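Local coordinates for SusD-like protein BACOVA_02651 (Bacteroides ovatus, PDB 5E75), which binds polysaccharide at the cell surface and probably captures xyloglucan before its transport into the periplasm for degradation, at residues A[265-270]-A[276-281]; A[336-339]-A[345-348]; A[389-392]-A[398-401]. All blocks are in the same frame, centred on the assembly; numbering follows the deposited sequence.

Contact 1 of 3, residues A[265-270]-A[276-281]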
ATOM      1  N   ASP A 265     -10.833  13.066  -3.108  1.00 14.14           N
ATOM      2  CA  ASP A 265     -10.373  12.423  -4.334  1.00 14.78           C
ATOM      3  C   ASP A 265     -10.819  10.961  -4.436  1.00 13.72           C
ATOM      4  O   ASP A 265     -10.777  10.390  -5.518  1.00 14.62           O
ATOM      5  CB  ASP A 265      -8.854  12.524  -4.451  1.00 16.51           C
ATOM      6  CG  ASP A 265      -8.395  13.934  -4.825  1.00 19.41           C
ATOM      7  OD1 ASP A 265      -8.621  14.352  -5.977  1.00 26.89           O
ATOM      8  OD2 ASP A 265      -7.812  14.617  -3.976  1.00 25.93           O
ATOM      9  N   LEU A 266     -11.244  10.379  -3.316  1.00 10.10           N
ATOM     10  CA  LEU A 266     -11.709   8.992  -3.276  1.00 10.21           C
ATOM     11  C   LEU A 266     -13.235   8.894  -3.330  1.00 11.29           C
ATOM     12  O   LEU A 266     -13.784   8.000  -3.969  1.00 11.09           O
ATOM     13  CB  LEU A 266     -11.209   8.291  -2.015  1.00 10.68           C
ATOM     14  CG  LEU A 266      -9.686   8.196  -1.826  1.00 10.59           C
ATOM     15  CD1 LEU A 266      -9.366   7.518  -0.504  1.00 12.58           C
ATOM     16  CD2 LEU A 266      -9.035   7.458  -2.982  1.00 12.36           C
ATOM     17  N   ALA A 267     -13.923   9.826  -2.674  1.00 11.88           N
ATOM     18  CA  ALA A 267     -15.380   9.784  -2.568  1.00 10.74           C
ATOM     19  C   ALA A 267     -16.064  10.310  -3.836  1.00 12.77           C
ATOM     20  O   ALA A 267     -15.749  11.389  -4.309  1.00 11.54           O
ATOM     21  CB  ALA A 267     -15.859  10.572  -1.327  1.00 11.78           C
ATOM     22  N   PHE A 268     -17.010   9.533  -4.357  1.00 11.56           N
ATOM     23  CA  PHE A 268     -17.631   9.806  -5.657  1.00 10.54           C
ATOM     24  C   PHE A 268     -18.832  10.755  -5.575  1.00 11.56           C
ATOM     25  O   PHE A 268     -19.220  11.348  -6.589  1.00 13.85           O
ATOM     26  CB  PHE A 268     -18.078   8.494  -6.330  1.00 11.28           C
ATOM     27  CG  PHE A 268     -19.380   7.948  -5.816  1.00  9.52           C
ATOM     28  CD1 PHE A 268     -19.447   7.255  -4.616  1.00 10.53           C
ATOM     29  CD2 PHE A 268     -20.544   8.112  -6.548  1.00 10.82           C
ATOM     30  CE1 PHE A 268     -20.655   6.738  -4.157  1.00 11.81           C
ATOM     31  CE2 PHE A 268     -21.745   7.603  -6.092  1.00 11.66           C
ATOM     32  CZ  PHE A 268     -21.800   6.918  -4.893  1.00 12.39           C
ATOM     33  N   SER A 269     -19.411  10.886  -4.390  1.00 10.49           N
ATOM     34  CA  SER A 269     -20.646  11.647  -4.225  1.00 10.61           C
ATOM     35  C   SER A 269     -20.858  12.098  -2.794  1.00 12.87           C
ATOM     36  O   SER A 269     -20.537  11.376  -1.845  1.00 11.50           O
ATOM     37  CB  SER A 269     -21.838  10.794  -4.620  1.00 13.48           C
ATOM     38  OG  SER A 269     -23.050  11.462  -4.267  1.00 13.43           O
ATOM     39  N   THR A 270     -21.437  13.284  -2.637  1.00 12.56           N
ATOM     40  CA  THR A 270     -21.780  13.784  -1.316  1.00 12.41           C
ATOM     41  C   THR A 270     -22.768  12.885  -0.584  1.00 11.16           C
ATOM     42  O   THR A 270     -22.912  12.987   0.635  1.00 13.57           O
ATOM     43  CB  THR A 270     -22.362  15.201  -1.387  1.00 13.23           C
ATOM     44  OG1 THR A 270     -23.530  15.187  -2.230  1.00 13.42           O
ATOM     45  CG2 THR A 270     -21.354  16.156  -1.954  1.00 15.72           C
ATOM     46  N   VAL A 276     -20.190  16.574   2.530  1.00 13.45           N
ATOM     47  CA  VAL A 276     -18.848  17.123   2.369  1.00 13.45           C
ATOM     48  C   VAL A 276     -18.404  17.049   0.895  1.00 12.95           C
ATOM     49  O   VAL A 276     -18.588  16.023   0.237  1.00 12.50           O
ATOM     50  CB  VAL A 276     -17.863  16.359   3.280  1.00 14.24           C
ATOM     51  CG1 VAL A 276     -16.411  16.628   2.887  1.00 14.57           C
ATOM     52  CG2 VAL A 276     -18.116  16.724   4.743  1.00 14.08           C
ATOM     53  N   ASN A 277     -17.804  18.121   0.384  1.00 13.19           N
ATOM     54  CA  ASN A 277     -17.420  18.211  -1.018  1.00 14.82           C
ATOM     55  C   ASN A 277     -16.459  17.098  -1.420  1.00 13.30           C
ATOM     56  O   ASN A 277     -15.540  16.764  -0.669  1.00 14.42           O
ATOM     57  CB  ASN A 277     -16.782  19.567  -1.317  1.00 18.11           C
ATOM     58  CG  ASN A 277     -17.758  20.715  -1.161  1.00 22.72           C
ATOM     59  OD1 ASN A 277     -18.947  20.589  -1.459  1.00 28.76           O
ATOM     60  ND2 ASN A 277     -17.259  21.845  -0.682  1.00 24.54           N
ATOM     61  N   CYS A 278     -16.678  16.541  -2.608  1.00 13.27           N
ATOM     62  CA  CYS A 278     -15.831  15.465  -3.135  1.00 14.27           C
ATOM     63  C   CYS A 278     -15.992  15.432  -4.644  1.00 13.50           C
ATOM     64  O   CYS A 278     -16.897  16.078  -5.176  1.00 16.08           O
ATOM     65  CB  CYS A 278     -16.206  14.133  -2.496  1.00 13.10           C
ATOM     66  SG  CYS A 278     -17.894  13.654  -2.763  1.00 14.54           S
ATOM     67  N   TRP A 279     -15.139  14.685  -5.346  1.00 15.15           N
ATOM     68  CA  TRP A 279     -15.107  14.760  -6.802  1.00 14.77           C
ATOM     69  C   TRP A 279     -14.468  13.537  -7.481  1.00 14.58           C
ATOM     70  O   TRP A 279     -13.981  13.630  -8.603  1.00 16.60           O
ATOM     71  CB  TRP A 279     -14.360  16.028  -7.222  1.00 17.42           C
ATOM     72  CG  TRP A 279     -13.052  16.226  -6.494  1.00 20.30           C
ATOM     73  CD1 TRP A 279     -11.860  15.613  -6.758  1.00 20.47           C
ATOM     74  CD2 TRP A 279     -12.813  17.113  -5.391  1.00 20.78           C
ATOM     75  NE1 TRP A 279     -10.892  16.062  -5.881  1.00 22.60           N
ATOM     76  CE2 TRP A 279     -11.453  16.977  -5.030  1.00 21.00           C
ATOM     77  CE3 TRP A 279     -13.620  17.997  -4.670  1.00 21.42           C
ATOM     78  CZ2 TRP A 279     -10.880  17.714  -3.978  1.00 19.43           C
ATOM     79  CZ3 TRP A 279     -13.054  18.713  -3.624  1.00 21.21           C
ATOM     80  CH2 TRP A 279     -11.696  18.569  -3.293  1.00 22.62           C
ATOM     81  N   SER A 280     -14.487  12.383  -6.830  1.00 13.47           N
ATOM     82  CA  SER A 280     -13.819  11.217  -7.416  1.00 13.01           C
ATOM     83  C   SER A 280     -14.529  10.701  -8.650  1.00 12.88           C
ATOM     84  O   SER A 280     -15.749  10.550  -8.648  1.00 13.82           O
ATOM     85  CB  SER A 280     -13.743  10.072  -6.411  1.00 11.50           C
ATOM     86  OG  SER A 280     -12.915   9.030  -6.915  1.00 12.08           O
ATOM     87  N   SER A 281     -13.750  10.383  -9.680  1.00 12.24           N
ATOM     88  CA  SER A 281     -14.261   9.643 -10.826  1.00 14.43           C
ATOM     89  C   SER A 281     -13.605   8.256 -10.953  1.00 11.27           C
ATOM     90  O   SER A 281     -13.718   7.592 -11.976  1.00 12.86           O
ATOM     91  CB  SER A 281     -14.075  10.446 -12.112  1.00 16.03           C
ATOM     92  OG  SER A 281     -12.716  10.728 -12.359  1.00 15.33           O
TER
HETATM   93  O   HOH W   1     -17.564  12.880  -8.527  1.00 28.15           O
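D265-A267 and C278-S280 close a polar, hydrogen-bonded loop where the chain leaves helix 263-266, doubles back and runs on toward strand 283-284. W279 and D265 meet through one bond: NE1 of W279 donates to OD1 of D265 at 2.8 Å. OD1 lies at the indole edge, close to the ring plane, while the carboxylate is turned 82° to the ring and meets the N-H from above its own plane. OD2 of D265 has a long, weak ion pair with R38. S280 holds the end of the helix and the residue just after it. Its OG, turned anti to its own backbone N (chi1 -171°), donates to D265 O at 2.9 Å from above the carbonyl plane, and its backbone N donates to A267 O at 3.0 Å. The same OG also bonds to Y282 N. Beyond these bonds C278 points toward 265-270, its CB 3.8 Å from A267 CB and its SG 3.3 Å from S269 C. A water donates to both F268 O and S280 O, bridging the two segments. Around the site, L266 packs on I330 and Y419, F268 rests on P329, and V276 and W279 lie against L263 and S264 of helix 263-266.

Contact 2 of 3, residues A[336-339]-A[345-348]; sequences GGPD and KVKQ
P338 and V346 make an apolar contact at about a right angle, without any hydrogen bond between 336-339 and 345-348. In the van der Waals part, CG and CD of the proline ring meet the valine: P338 CD lies 4.1 Å from V346 CB, while P338 CG sits 3.6 Å from V346 O. V346 points toward 336-339, and its two methyls sit against backbone carbonyls. CG1 of V346, anti to its own backbone N (chi1 175°), is 3.7 Å from G336 O; CG2 of V346 is close to both G336 O (3.7 Å) and G337 O (3.8 Å). The polar part is supplied by residues flanking the contact. N and O of G337 bond to the side chains of D340 and N342, and P338 is joined to G344 through the backbone, so the intervening turn ties itself together. G336 adopts a backbone conformation open to glycine (phi 100°). A bound Tris molecule, probably from the crystallisation liquor, lies about 4 Å from the P338 side chain. The whole turn belongs to the long loop between strands 321-322 and 355-359, with V346 also packing on P352, and K345 pointing away to pack on P252 and L253 and bond through NZ to Y236 OH.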
ATOM      1  N   GLY A 336     -17.765   7.590   5.190  1.00 10.31           N
ATOM      2  CA  GLY A 336     -19.081   8.154   5.424  1.00 11.32           C
ATOM      3  C   GLY A 336     -19.020   9.617   5.819  1.00 11.36           C
ATOM      4  O   GLY A 336     -18.005  10.299   5.641  1.00 11.21           O
ATOM      5  N   GLY A 337     -20.133  10.107   6.354  1.00 11.52           N
ATOM      6  CA  GLY A 337     -20.215  11.485   6.790  1.00 11.98           C
ATOM      7  C   GLY A 337     -19.678  11.700   8.191  1.00 12.15           C
ATOM      8  O   GLY A 337     -19.321  10.762   8.904  1.00 12.94           O
ATOM      9  N   PRO A 338     -19.622  12.963   8.602  1.00 11.36           N
ATOM     10  CA  PRO A 338     -19.136  13.313   9.936  1.00 13.22           C
ATOM     11  C   PRO A 338     -19.812  12.519  11.062  1.00 12.43           C
ATOM     12  O   PRO A 338     -19.147  12.177  12.044  1.00 14.28           O
ATOM     13  CB  PRO A 338     -19.491  14.791  10.043  1.00 15.57           C
ATOM     14  CG  PRO A 338     -19.509  15.281   8.647  1.00 16.01           C
ATOM     15  CD  PRO A 338     -20.005  14.147   7.813  1.00 15.15           C
ATOM     16  N   ASP A 339     -21.099  12.220  10.926  1.00 13.19           N
ATOM     17  CA  ASP A 339     -21.828  11.553  11.993  1.00 15.40           C
ATOM     18  C   ASP A 339     -21.907  10.052  11.875  1.00 17.13           C
ATOM     19  O   ASP A 339     -22.579   9.423  12.684  1.00 16.04           O
ATOM     20  CB  ASP A 339     -23.257  12.065  12.063  1.00 20.24           C
ATOM     21  CG  ASP A 339     -23.324  13.529  12.310  1.00 26.63           C
ATOM     22  OD1 ASP A 339     -22.420  14.066  12.978  1.00 26.97           O
ATOM     23  OD2 ASP A 339     -24.292  14.125  11.827  1.00 28.44           O
ATOM     24  N   LYS A 345     -15.324  14.079  12.373  1.00 14.40           N
ATOM     25  CA  LYS A 345     -14.004  14.276  11.779  1.00 14.66           C
ATOM     26  C   LYS A 345     -13.932  13.925  10.287  1.00 17.24           C
ATOM     27  O   LYS A 345     -13.031  13.211   9.844  1.00 20.94           O
ATOM     28  CB  LYS A 345     -12.972  13.438  12.533  1.00 15.21           C
ATOM     29  CG  LYS A 345     -12.847  13.741  14.027  1.00 18.21           C
ATOM     30  CD  LYS A 345     -11.922  12.742  14.700  1.00 18.50           C
ATOM     31  CE  LYS A 345     -11.597  13.158  16.126  1.00 22.53           C
ATOM     32  NZ  LYS A 345     -10.843  12.098  16.842  1.00 21.95           N
ATOM     33  N   VAL A 346     -14.893  14.413   9.519  1.00 14.58           N
ATOM     34  CA  VAL A 346     -14.879  14.293   8.064  1.00 13.63           C
ATOM     35  C   VAL A 346     -15.118  15.696   7.519  1.00 13.75           C
ATOM     36  O   VAL A 346     -16.152  16.301   7.801  1.00 14.11           O
ATOM     37  CB  VAL A 346     -15.968  13.341   7.538  1.00 13.22           C
ATOM     38  CG1 VAL A 346     -15.987  13.352   6.002  1.00 12.91           C
ATOM     39  CG2 VAL A 346     -15.765  11.923   8.066  1.00 14.57           C
ATOM     40  N   LYS A 347     -14.161  16.225   6.761  1.00 12.56           N
ATOM     41  CA  LYS A 347     -14.292  17.523   6.106  1.00 13.21           C
ATOM     42  C   LYS A 347     -13.666  17.421   4.731  1.00 13.07           C
ATOM     43  O   LYS A 347     -13.066  16.397   4.396  1.00 12.69           O
ATOM     44  CB  LYS A 347     -13.598  18.628   6.916  1.00 15.95           C
ATOM     45  CG  LYS A 347     -14.353  19.059   8.159  1.00 23.04           C
ATOM     46  CD  LYS A 347     -13.675  20.224   8.875  1.00 33.50           C
ATOM     47  CE  LYS A 347     -14.607  20.873   9.911  1.00 28.21           C
ATOM     48  NZ  LYS A 347     -15.588  21.904   9.370  1.00 31.72           N
ATOM     49  N   GLN A 348     -13.842  18.445   3.903  1.00 13.46           N
ATOM     50  CA  GLN A 348     -13.239  18.465   2.580  1.00 12.63           C
ATOM     51  C   GLN A 348     -11.748  18.160   2.701  1.00 13.77           C
ATOM     52  O   GLN A 348     -11.052  18.760   3.524  1.00 14.55           O
ATOM     53  CB  GLN A 348     -13.447  19.825   1.910  1.00 17.02           C
ATOM     54  CG  GLN A 348     -12.839  19.935   0.528  1.00 18.86           C
ATOM     55  CD  GLN A 348     -13.129  21.270  -0.130  1.00 23.98           C
ATOM     56  OE1 GLN A 348     -14.238  21.516  -0.573  1.00 27.43           O
ATOM     57  NE2 GLN A 348     -12.128  22.139  -0.185  1.00 30.06           N
TER

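Contact 3 of 3, residues A[389-392]-A[398-401]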
ATOM      1  N   ARG A 389      -6.408 -18.684   7.041  1.00 10.63           N
ATOM      2  CA  ARG A 389      -6.997 -17.782   8.017  1.00 10.92           C
ATOM      3  C   ARG A 389      -7.523 -16.525   7.318  1.00 10.13           C
ATOM      4  O   ARG A 389      -8.555 -15.982   7.709  1.00 10.46           O
ATOM      5  CB  ARG A 389      -5.987 -17.388   9.101  1.00 10.70           C
ATOM      6  CG  ARG A 389      -5.731 -18.464  10.169  1.00 12.98           C
ATOM      7  CD  ARG A 389      -6.919 -18.613  11.122  1.00 13.98           C
ATOM      8  NE  ARG A 389      -7.135 -17.361  11.831  1.00 13.78           N
ATOM      9  CZ  ARG A 389      -8.218 -16.587  11.750  1.00 13.51           C
ATOM     10  NH1 ARG A 389      -9.283 -16.948  11.044  1.00 14.68           N
ATOM     11  NH2 ARG A 389      -8.248 -15.441  12.422  1.00 16.20           N
ATOM     12  N   VAL A 390      -6.806 -16.066   6.289  1.00  9.72           N
ATOM     13  CA  VAL A 390      -7.259 -14.900   5.529  1.00  9.08           C
ATOM     14  C   VAL A 390      -8.567 -15.236   4.783  1.00  9.52           C
ATOM     15  O   VAL A 390      -9.523 -14.444   4.763  1.00  9.71           O
ATOM     16  CB  VAL A 390      -6.157 -14.392   4.580  1.00  9.53           C
ATOM     17  CG1 VAL A 390      -6.660 -13.212   3.753  1.00 10.94           C
ATOM     18  CG2 VAL A 390      -4.915 -13.977   5.371  1.00 11.21           C
ATOM     19  N   ARG A 391      -8.609 -16.414   4.173  1.00  9.43           N
ATOM     20  CA  ARG A 391      -9.828 -16.900   3.516  1.00  9.93           C
ATOM     21  C   ARG A 391     -10.986 -16.992   4.518  1.00  9.79           C
ATOM     22  O   ARG A 391     -12.121 -16.561   4.238  1.00 10.69           O
ATOM     23  CB  ARG A 391      -9.591 -18.300   2.938  1.00 12.26           C
ATOM     24  CG  ARG A 391      -8.440 -18.432   1.940  1.00 14.62           C
ATOM     25  CD  ARG A 391      -8.805 -17.978   0.551  1.00 12.46           C
ATOM     26  NE  ARG A 391      -9.870 -18.789  -0.056  1.00 12.33           N
ATOM     27  CZ  ARG A 391     -10.328 -18.594  -1.286  1.00 12.78           C
ATOM     28  NH1 ARG A 391      -9.803 -17.653  -2.059  1.00 11.97           N
ATOM     29  NH2 ARG A 391     -11.307 -19.357  -1.770  1.00 11.44           N
ATOM     30  N   GLU A 392     -10.711 -17.617   5.657  1.00 10.66           N
ATOM     31  CA  GLU A 392     -11.711 -17.830   6.697  1.00 10.76           C
ATOM     32  C   GLU A 392     -12.275 -16.501   7.206  1.00 10.26           C
ATOM     33  O   GLU A 392     -13.481 -16.359   7.416  1.00 12.31           O
ATOM     34  CB  GLU A 392     -11.090 -18.616   7.852  1.00 15.27           C
ATOM     35  CG  GLU A 392     -12.018 -18.992   8.975  1.00 16.59           C
ATOM     36  CD  GLU A 392     -11.336 -19.936   9.927  1.00 19.18           C
ATOM     37  OE1 GLU A 392     -10.212 -19.617  10.368  1.00 17.45           O
ATOM     38  OE2 GLU A 392     -11.894 -21.028  10.193  1.00 21.52           O
ATOM     39  N   LYS A 398     -11.774 -22.413   2.416  1.00 14.35           N
ATOM     40  CA  LYS A 398     -10.347 -22.660   2.497  1.00 13.93           C
ATOM     41  C   LYS A 398      -9.895 -23.473   1.289  1.00 17.24           C
ATOM     42  O   LYS A 398     -10.696 -24.178   0.655  1.00 16.44           O
ATOM     43  CB  LYS A 398     -10.005 -23.390   3.794  1.00 12.49           C
ATOM     44  CG  LYS A 398     -10.333 -22.601   5.031  1.00 12.14           C
ATOM     45  CD  LYS A 398      -9.991 -23.372   6.291  1.00 14.84           C
ATOM     46  CE  LYS A 398     -10.327 -22.586   7.532  1.00 17.11           C
ATOM     47  NZ  LYS A 398     -10.186 -23.437   8.745  1.00 21.38           N
ATOM     48  N   LYS A 399      -8.617 -23.362   0.960  1.00 13.78           N
ATOM     49  CA  LYS A 399      -8.018 -24.117  -0.131  1.00 14.43           C
ATOM     50  C   LYS A 399      -7.124 -25.226   0.423  1.00 16.28           C
ATOM     51  O   LYS A 399      -6.376 -25.018   1.373  1.00 16.03           O
ATOM     52  CB  LYS A 399      -7.227 -23.177  -1.039  1.00 15.81           C
ATOM     53  CG  LYS A 399      -8.118 -22.199  -1.796  1.00 18.48           C
ATOM     54  CD  LYS A 399      -7.318 -21.311  -2.734  1.00 20.69           C
ATOM     55  CE  LYS A 399      -8.212 -20.506  -3.645  1.00 23.63           C
ATOM     56  NZ  LYS A 399      -8.896 -21.356  -4.640  1.00 28.08           N
ATOM     57  N   SER A 400      -7.210 -26.417  -0.175  1.00 15.84           N
ATOM     58  CA  SER A 400      -6.412 -27.559   0.271  1.00 16.79           C
ATOM     59  C   SER A 400      -5.007 -27.517  -0.304  1.00 16.69           C
ATOM     60  O   SER A 400      -4.118 -28.220   0.168  1.00 17.33           O
ATOM     61  CB  SER A 400      -7.090 -28.877  -0.128  1.00 19.05           C
ATOM     62  OG  SER A 400      -7.323 -28.895  -1.514  1.00 26.13           O
ATOM     63  N   SER A 401      -4.813 -26.695  -1.329  1.00 15.20           N
ATOM     64  CA  SER A 401      -3.490 -26.457  -1.895  1.00 14.59           C
ATOM     65  C   SER A 401      -3.497 -25.092  -2.572  1.00 15.44           C
ATOM     66  O   SER A 401      -4.540 -24.639  -3.048  1.00 16.30           O
ATOM     67  CB  SER A 401      -3.134 -27.552  -2.897  1.00 18.44           C
ATOM     68  OG  SER A 401      -3.893 -27.426  -4.073  1.00 24.19           O
TER
HETATM   69  O   HOH W   2      -8.571 -21.797  10.693  1.00 18.99           O
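E392 and K398 lie side by side and point the same way, joining the end of helix 382-393 to the loop that follows it. E392 has CG anti to its backbone N (chi1 -176°) and stays extended, carrying its carboxylate out along the lysine. K398 is straight beyond CG, so although its CB starts away from the helix, its ammonium arrives beside the glutamate: NZ is 3.3 Å from E392 OE2, a salt bridge whose hydrogen bond is weak. A water spans the pair, donating to E392 OE1 and accepting from K398 NZ. One turn back, R389 bends at chi2 and chi3 and brings NH1 to 2.9 Å from E392 OE1, meeting it on the anti side, 25° out of the carboxylate plane. The carboxylate thus has a positive partner on each oxygen, which would probably stabilise its ionised form. R389 NH2 is paired in turn with D225.

R391 turns inward and bends at chi2 and chi3. The CE of K399 settles over one face of its guanidinium, offset toward the rim and 3.6 Å from R391 NH1. A bend at chi4 (-69°) leaves K399 NZ 4.2 Å from R391 NH2, two like charges close together. R391 bonds through NE to N397 O and pairs through NH1 with E410 and E293, while D406 forms a long, weak ion pair with K399 NZ, probably offsetting the repulsion. Here the loop 398-401 leads from helix 382-393 to helix 404-415, while R389 and V390 rest on helix 360-372.

Contacts 1 and 2 are neighbours, their centres 12 Å apart, whereas the centre of contact 3 lies about 35 Å from that of contact 1 and 36 Å from that of contact 2. The first two meet directly: N277 ND2 and Q348 OE1 form a probable hydrogen bond at 3.0 Å, and the V276 methyls pack on the backbone of 346-348. Contact 2 is the buried one and the least polar, a proline-valine pair within a single loop; contacts 1 and 3 are partly buried and each tie a helix end to the chain just after it. Contact 1 does so mainly with neutral donors on backbone carbonyls, contact 3 through charged side chains and a salt-bridge network. All three close short loops in series along the chain.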